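Local coordinates for protein nucleoside phosphorylase, putative (Trypanosoma brucei, PDB 3BJE) that shows uridine phosphorylase activity, which cleaves uridine with phosphate to uracil and ribose 1-phosphate, and forms a homodimer that binds calcium, at residues Q188-I191 against R192-V195; F135-P138 against S139-K142. All coordinates share one frame; numbering follows the deposited sequence.

Contact 1 of 2, residues Q188-I191 against R192-V195; sequences QQEI and RRIV
Glu190 and Arg193 form an i to i+3 salt bridge on the alpha-helix 186-198, whose 5→1 hydrogen bonds include those from Arg192 N to Gln188 O and from Val195 N to Ile191 O. From CB, which starts away from the next turn, the Glu190 chain leaves with CG anti to the backbone N (chi1 -179°) and then bends at chi2 (63°), bringing the carboxylate alongside Arg193. There CD lies at the guanidinium edge, in its plane. OE1 takes Arg193 NE at 3.1 Å, from above the carboxylate plane, while OE2 accepts Arg193 NH2 at 2.9 Å on its syn side. This is a side-on grip, one nitrogen to each oxygen, although the two planes stand 41° apart. OE2 also lies 3.8 Å from Ile194 CG1, so the charged pair borders the apolar side of the helix. Glu197 holds Arg193 NH1 one turn on, which puts the guanidinium between two acids. On the buried side, Ile191 and Val195 lie side by side against Ile168 of strand 161-169, and Ile191 with Ile194 also meets Phe279. Ile191 and Val195 meet each other through methyls, Ile191 CG2 to Val195 CG2 at 4.2 Å.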
loop_
_atom_site.group_PDB
_atom_site.type_symbol
_atom_site.label_atom_id
_atom_site.label_comp_id
_atom_site.label_asym_id
_atom_site.label_seq_id
_atom_site.Cartn_x
_atom_site.Cartn_y
_atom_site.Cartn_z
ATOM N N GLN A 188 -5.759 11.862 22.396
ATOM C CA GLN A 188 -6.171 11.447 21.048
ATOM C C GLN A 188 -7.563 11.985 20.665
ATOM O O GLN A 188 -7.811 12.320 19.495
ATOM C CB GLN A 188 -6.134 9.922 20.924
ATOM C CG GLN A 188 -4.723 9.365 20.788
ATOM C CD GLN A 188 -4.670 7.876 20.548
ATOM O OE1 GLN A 188 -5.405 7.336 19.722
ATOM N NE2 GLN A 188 -3.788 7.191 21.278
ATOM N N GLN A 189 -8.477 12.055 21.629
ATOM C CA GLN A 189 -9.799 12.626 21.356
ATOM C C GLN A 189 -9.689 14.097 20.949
ATOM O O GLN A 189 -10.417 14.559 20.053
ATOM C CB GLN A 189 -10.706 12.507 22.577
ATOM C CG GLN A 189 -11.212 11.105 22.827
ATOM C CD GLN A 189 -11.932 10.981 24.142
ATOM O OE1 GLN A 189 -12.778 11.809 24.477
ATOM N NE2 GLN A 189 -11.593 9.951 24.910
ATOM N N GLU A 190 -8.786 14.830 21.599
ATOM C CA GLU A 190 -8.567 16.239 21.292
ATOM C C GLU A 190 -7.951 16.414 19.897
ATOM O O GLU A 190 -8.375 17.272 19.122
ATOM C CB GLU A 190 -7.675 16.873 22.366
ATOM C CG GLU A 190 -7.398 18.359 22.172
ATOM C CD GLU A 190 -8.642 19.255 22.245
ATOM O OE1 GLU A 190 -9.774 18.774 22.533
ATOM O OE2 GLU A 190 -8.466 20.466 21.999
ATOM N N ILE A 191 -6.967 15.576 19.565
ATOM C CA ILE A 191 -6.386 15.600 18.218
ATOM C C ILE A 191 -7.482 15.367 17.175
ATOM O O ILE A 191 -7.601 16.122 16.220
ATOM C CB ILE A 191 -5.240 14.550 18.058
ATOM C CG1 ILE A 191 -4.018 14.978 18.873
ATOM C CG2 ILE A 191 -4.875 14.362 16.579
ATOM C CD1 ILE A 191 -2.932 13.906 19.005
ATOM N N ARG A 192 -8.285 14.327 17.362
ATOM C CA ARG A 192 -9.326 14.029 16.388
ATOM C C ARG A 192 -10.300 15.198 16.252
ATOM O O ARG A 192 -10.684 15.551 15.131
ATOM C CB ARG A 192 -10.091 12.763 16.736
ATOM C CG ARG A 192 -10.895 12.286 15.559
ATOM C CD ARG A 192 -11.553 10.963 15.824
ATOM N NE ARG A 192 -12.155 10.461 14.589
ATOM C CZ ARG A 192 -13.347 10.820 14.127
ATOM N NH1 ARG A 192 -14.111 11.686 14.784
ATOM N NH2 ARG A 192 -13.786 10.297 12.995
ATOM N N ARG A 193 -10.696 15.790 17.378
ATOM C CA ARG A 193 -11.638 16.913 17.369
ATOM C C ARG A 193 -11.062 18.077 16.566
ATOM O O ARG A 193 -11.749 18.652 15.720
ATOM C CB ARG A 193 -11.980 17.379 18.804
ATOM C CG ARG A 193 -12.953 18.551 18.859
ATOM C CD ARG A 193 -13.131 19.067 20.272
ATOM N NE ARG A 193 -12.015 19.894 20.738
ATOM C CZ ARG A 193 -11.913 21.213 20.554
ATOM N NH1 ARG A 193 -12.827 21.882 19.858
ATOM N NH2 ARG A 193 -10.865 21.869 21.045
ATOM N N ILE A 194 -9.817 18.443 16.841
ATOM C CA ILE A 194 -9.197 19.573 16.172
ATOM C C ILE A 194 -9.048 19.298 14.682
ATOM O O ILE A 194 -9.398 20.127 13.851
ATOM C CB ILE A 194 -7.833 19.932 16.823
ATOM C CG1 ILE A 194 -8.048 20.502 18.224
ATOM C CG2 ILE A 194 -7.045 20.932 15.977
ATOM C CD1 ILE A 194 -8.679 21.898 18.257
ATOM N N VAL A 195 -8.563 18.116 14.330
ATOM C CA VAL A 195 -8.395 17.777 12.914
ATOM C C VAL A 195 -9.743 17.767 12.174
ATOM O O VAL A 195 -9.847 18.274 11.053
ATOM C CB VAL A 195 -7.681 16.403 12.736
ATOM C CG1 VAL A 195 -7.669 15.995 11.260
ATOM C CG2 VAL A 195 -6.252 16.478 13.262
#

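Contact 2 of 2, residues F135-P138 against S139-K142; sequences FFDP and STMK
Asp137 OD1 accepts two hydrogen bonds from Ser139 across Pro138. With CG anti to the backbone N (chi1 -177°), the Asp137 carboxylate reaches forward along the chain, where OD1 meets both Ser139 OG at 2.6 Å and Ser139 N at 2.9 Å. The two donors approach from the same face of the carboxylate: the hydroxyl on the syn side, the amide from above the plane with an N-H...O angle of 145°. Ser139 can offer both because OG sits between its own backbone N and carbonyl carbon (chi1 70°), close to the N-H.

The main-chain carbonyl of Asp137 is likewise gripped twice, and both donors belong to Thr140. Its OG1 comes nearly in line with the C=O bond at 2.7 Å from Asp137 O, whereas Thr140 N, 3.0 Å from that oxygen, lies above the carbonyl plane. The other Thr140 branch, CG2, rests 3.7 Å from Asp137 CB, the two side chains crossing at a slant. Asp137 thus precedes and opens a short 3-10 turn over residues 138-140: its OD1-to-Ser139 N bond is an Asx turn closed over Pro138, and its carbonyl begins the i to i+3 bonding that Met141 N to Pro138 O continues.

Beyond the turn the chain extends into strand 142-151. Met141, bent at chi2 and chi3, turns its sulfur end away, so that CG is what meets Phe136: it lies 4.1 Å from CZ, at the ring edge near its plane, with the two side chains roughly perpendicular. Both residues also pack on Lys111 of helix 97-112. The Lys142 side chain folds back over the turn, extended in its outer half, and NZ donates to Ser139 O at 3.1 Å, nearly straight onto that carbonyl.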
loop_
_atom_site.group_PDB
_atom_site.type_symbol
_atom_site.label_atom_id
_atom_site.label_comp_id
_atom_site.label_asym_id
_atom_site.label_seq_id
_atom_site.Cartn_x
_atom_site.Cartn_y
_atom_site.Cartn_z
ATOM N N PHE A 135 3.720 -18.343 29.156
ATOM C CA PHE A 135 3.067 -17.150 28.628
ATOM C C PHE A 135 3.983 -16.356 27.721
ATOM O O PHE A 135 5.175 -16.195 27.995
ATOM C CB PHE A 135 2.589 -16.252 29.759
ATOM C CG PHE A 135 1.631 -16.926 30.687
ATOM C CD1 PHE A 135 0.355 -17.260 30.258
ATOM C CD2 PHE A 135 2.008 -17.239 31.986
ATOM C CE1 PHE A 135 -0.534 -17.892 31.104
ATOM C CE2 PHE A 135 1.124 -17.862 32.844
ATOM C CZ PHE A 135 -0.150 -18.192 32.404
ATOM N N PHE A 136 3.410 -15.864 26.629
ATOM C CA PHE A 136 4.103 -14.921 25.781
ATOM C C PHE A 136 3.867 -13.505 26.301
ATOM O O PHE A 136 2.724 -13.123 26.548
ATOM C CB PHE A 136 3.597 -15.035 24.350
ATOM C CG PHE A 136 4.293 -14.123 23.405
ATOM C CD1 PHE A 136 5.520 -14.478 22.864
ATOM C CD2 PHE A 136 3.718 -12.902 23.045
ATOM C CE1 PHE A 136 6.175 -13.635 21.989
ATOM C CE2 PHE A 136 4.372 -12.050 22.178
ATOM C CZ PHE A 136 5.598 -12.414 21.643
ATOM N N ASP A 137 4.951 -12.745 26.461
ATOM C CA ASP A 137 4.893 -11.340 26.888
ATOM C C ASP A 137 5.004 -10.410 25.672
ATOM O O ASP A 137 6.097 -10.191 25.155
ATOM C CB ASP A 137 6.038 -11.044 27.856
ATOM C CG ASP A 137 6.000 -9.628 28.411
ATOM O OD1 ASP A 137 5.155 -8.813 27.986
ATOM O OD2 ASP A 137 6.831 -9.334 29.295
ATOM N N PRO A 138 3.874 -9.820 25.239
ATOM C CA PRO A 138 3.892 -8.935 24.075
ATOM C C PRO A 138 4.796 -7.720 24.226
ATOM O O PRO A 138 5.246 -7.179 23.222
ATOM C CB PRO A 138 2.433 -8.489 23.922
ATOM C CG PRO A 138 1.647 -9.362 24.803
ATOM C CD PRO A 138 2.534 -9.921 25.838
ATOM N N SER A 139 5.053 -7.297 25.458
ATOM C CA SER A 139 5.878 -6.121 25.666
ATOM C C SER A 139 7.335 -6.357 25.279
ATOM O O SER A 139 8.111 -5.404 25.195
ATOM C CB SER A 139 5.773 -5.634 27.110
ATOM O OG SER A 139 6.404 -6.537 27.989
ATOM N N THR A 140 7.703 -7.619 25.047
ATOM C CA THR A 140 9.044 -7.962 24.576
ATOM C C THR A 140 9.271 -7.530 23.128
ATOM O O THR A 140 10.414 -7.389 22.696
ATOM C CB THR A 140 9.345 -9.480 24.719
ATOM O OG1 THR A 140 8.481 -10.250 23.866
ATOM C CG2 THR A 140 9.188 -9.920 26.182
ATOM N N MET A 141 8.194 -7.317 22.374
ATOM C CA MET A 141 8.315 -6.882 20.998
ATOM C C MET A 141 8.528 -5.380 20.946
ATOM O O MET A 141 7.739 -4.615 21.504
ATOM C CB MET A 141 7.056 -7.256 20.215
ATOM C CG MET A 141 6.776 -8.763 20.172
ATOM S SD MET A 141 8.114 -9.702 19.379
ATOM C CE MET A 141 8.224 -8.876 17.780
ATOM N N LYS A 142 9.594 -4.980 20.260
ATOM C CA LYS A 142 9.936 -3.575 20.053
ATOM C C LYS A 142 10.088 -3.368 18.540
ATOM O O LYS A 142 10.929 -3.999 17.913
ATOM C CB LYS A 142 11.266 -3.226 20.719
ATOM C CG LYS A 142 11.554 -3.879 22.060
ATOM C CD LYS A 142 10.685 -3.368 23.150
ATOM C CE LYS A 142 11.164 -3.924 24.498
ATOM N NZ LYS A 142 10.365 -3.367 25.615
#

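Overall arrangement
Along the chain contact 2 comes first and contact 1 follows after strands 142-151 and 161-169. Each joins adjoining residues, so neither closes a long loop, and they neither nest nor cross. Residues 135-142 finish the segment that follows strand 119-120 and lead into strand 142-151, fastened to helix 97-112 and, through backbone bonds of Lys142, to strand 45-49. Residues 188-195 belong to the helix packed on strands 161-169, 207-210 and 279-281. The centres of contact 1 and contact 2 are 30 Å apart, and the nearest atoms of contacts 1 and 2 are about 17 Å apart. Strands 142-151 and 161-169 both pair with strand 308-318, which links the two regions within the phosphorylase fold, away from the ligand and calcium sites.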